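Local coordinates for putative transcriptional regulator protein, LacI family (Rhizobium etli, PDB 3MIZ) that probably binds cis-regulatory DNA as a transcription factor of the LacI family, with a periplasmic-binding-protein-like domain, at residues A[153-156]-A[157-161]. Residues are numbered along the deposited sequence; the frame is centred on the assembly and turned at random.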
loop_
_atom_site.group_PDB
_atom_site.type_symbol
_atom_site.label_atom_id
_atom_site.label_comp_id
_atom_site.label_asym_id
_atom_site.label_seq_id
_atom_site.Cartn_x
_atom_site.Cartn_y
_atom_site.Cartn_z
ATOM N N PHE A 153 0.216 -24.920 -8.321
ATOM C CA PHE A 153 -0.618 -24.922 -9.515
ATOM C C PHE A 153 -0.245 -26.104 -10.402
ATOM O O PHE A 153 -1.117 -26.836 -10.878
ATOM C CB PHE A 153 -0.428 -23.611 -10.281
ATOM C CG PHE A 153 -1.187 -23.544 -11.574
ATOM C CD1 PHE A 153 -2.577 -23.589 -11.585
ATOM C CD2 PHE A 153 -0.510 -23.430 -12.784
ATOM C CE1 PHE A 153 -3.284 -23.517 -12.790
ATOM C CE2 PHE A 153 -1.208 -23.358 -13.990
ATOM C CZ PHE A 153 -2.596 -23.401 -13.991
ATOM N N ARG A 154 1.053 -26.291 -10.613
ATOM C CA ARG A 154 1.533 -27.384 -11.449
ATOM C C ARG A 154 1.126 -28.767 -10.956
ATOM O O ARG A 154 0.589 -29.558 -11.726
ATOM C CB ARG A 154 3.060 -27.331 -11.584
ATOM C CG ARG A 154 3.587 -26.229 -12.486
ATOM C CD ARG A 154 5.112 -26.249 -12.491
ATOM N NE ARG A 154 5.697 -25.142 -13.244
ATOM C CZ ARG A 154 5.671 -25.034 -14.567
ATOM N NH1 ARG A 154 5.086 -25.972 -15.300
ATOM N NH2 ARG A 154 6.234 -23.990 -15.157
ATOM N N ARG A 155 1.379 -29.076 -9.689
ATOM C CA ARG A 155 1.015 -30.398 -9.183
ATOM C C ARG A 155 -0.483 -30.611 -8.976
ATOM O O ARG A 155 -0.991 -31.701 -9.233
ATOM C CB ARG A 155 1.726 -30.719 -7.867
ATOM C CG ARG A 155 1.378 -32.128 -7.359
ATOM C CD ARG A 155 1.989 -32.435 -6.006
ATOM N NE ARG A 155 1.488 -33.686 -5.433
ATOM C CZ ARG A 155 1.706 -34.899 -5.936
ATOM N NH1 ARG A 155 2.424 -35.056 -7.043
ATOM N NH2 ARG A 155 1.220 -35.966 -5.317
ATOM N N THR A 156 -1.191 -29.589 -8.507
ATOM C CA THR A 156 -2.621 -29.745 -8.278
ATOM C C THR A 156 -3.324 -30.058 -9.584
ATOM O O THR A 156 -4.217 -30.911 -9.631
ATOM C CB THR A 156 -3.234 -28.486 -7.654
ATOM O OG1 THR A 156 -2.986 -27.358 -8.500
ATOM C CG2 THR A 156 -2.635 -28.243 -6.278
ATOM N N THR A 157 -2.919 -29.371 -10.646
ATOM C CA THR A 157 -3.517 -29.608 -11.948
ATOM C C THR A 157 -3.135 -30.995 -12.461
ATOM O O THR A 157 -3.934 -31.653 -13.125
ATOM C CB THR A 157 -3.095 -28.531 -12.978
ATOM O OG1 THR A 157 -3.636 -28.864 -14.262
ATOM C CG2 THR A 157 -1.589 -28.429 -13.083
ATOM N N SER A 158 -1.922 -31.451 -12.157
ATOM C CA SER A 158 -1.503 -32.781 -12.607
ATOM C C SER A 158 -2.207 -33.868 -11.804
ATOM O O SER A 158 -2.631 -34.882 -12.356
ATOM C CB SER A 158 0.016 -32.949 -12.485
ATOM O OG SER A 158 0.685 -32.390 -13.608
ATOM N N GLU A 159 -2.334 -33.648 -10.500
ATOM C CA GLU A 159 -2.991 -34.600 -9.610
ATOM C C GLU A 159 -4.457 -34.772 -10.024
ATOM O O GLU A 159 -5.059 -35.833 -9.815
ATOM C CB GLU A 159 -2.904 -34.095 -8.164
ATOM C CG GLU A 159 -3.548 -34.996 -7.120
ATOM C CD GLU A 159 -3.413 -34.440 -5.706
ATOM O OE1 GLU A 159 -3.875 -33.302 -5.461
ATOM O OE2 GLU A 159 -2.846 -35.141 -4.837
ATOM N N PHE A 160 -5.025 -33.724 -10.613
ATOM C CA PHE A 160 -6.415 -33.762 -11.060
ATOM C C PHE A 160 -6.521 -34.488 -12.394
ATOM O O PHE A 160 -7.500 -35.187 -12.653
ATOM C CB PHE A 160 -6.974 -32.345 -11.220
ATOM C CG PHE A 160 -8.416 -32.311 -11.652
ATOM C CD1 PHE A 160 -9.434 -32.562 -10.740
ATOM C CD2 PHE A 160 -8.753 -32.051 -12.972
ATOM C CE1 PHE A 160 -10.773 -32.552 -11.141
ATOM C CE2 PHE A 160 -10.086 -32.039 -13.386
ATOM C CZ PHE A 160 -11.097 -32.290 -12.469
ATOM N N GLY A 161 -5.519 -34.312 -13.250
ATOM C CA GLY A 161 -5.558 -34.988 -14.532
ATOM C C GLY A 161 -5.164 -34.134 -15.716
ATOM O O GLY A 161 -4.804 -34.668 -16.761
HETATM O O HOH W 1 -0.977 -35.232 -2.895
#
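Arg155 and Glu159, one helical turn apart, bring two flat groups together on the outer side of the helix, their planes turned 55° to each other. Glu159 OE2 stands 4.2 Å from Arg155 NH2, set off the guanidinium plane, where none of its N-H groups points; opposite charges are near one another without forming a salt bridge. A water closes the gap: it lies in plane at the edge of the guanidinium, accepts a weak bond from Arg155 NH2 at 3.4 Å, and donates a firmer one to Glu159 OE2 at 2.7 Å. Both side chains leave with CG anti to the backbone N (Arg155 chi1 -178°, Glu159 chi1 -180°) and run on extended, Arg155 as far as NE, which carries the charged ends well clear of the backbone.

Underneath, the last turn of the helix is held by its regular i to i+4 ladder. Glu159 N reaches Arg155 O at 2.7 Å, and Phe160 N meets Thr156 O at 3.1 Å. After Gly161 N bonds Thr157 O at 3.1 Å, the chain leaves the helix, Gly161 having a positive phi. On the buried side Thr156 OG1 turns back to hydrogen-bond Ala152 O, a preceding-turn carbonyl.

Residues 153-160 form the C-terminal end of helix 144-160, the crossover helix between parallel strands 134-138 and 167-174 in a beta-alpha-beta unit of the periplasmic-binding-protein-like fold, and Gly161 leads out of it. Phe153 lays its ring near Tyr136 and against Leu167 and Ile169, Thr157 also touches Leu167, and Thr156 and Phe160 pack on helix 115-127 through Thr123 and Leu127.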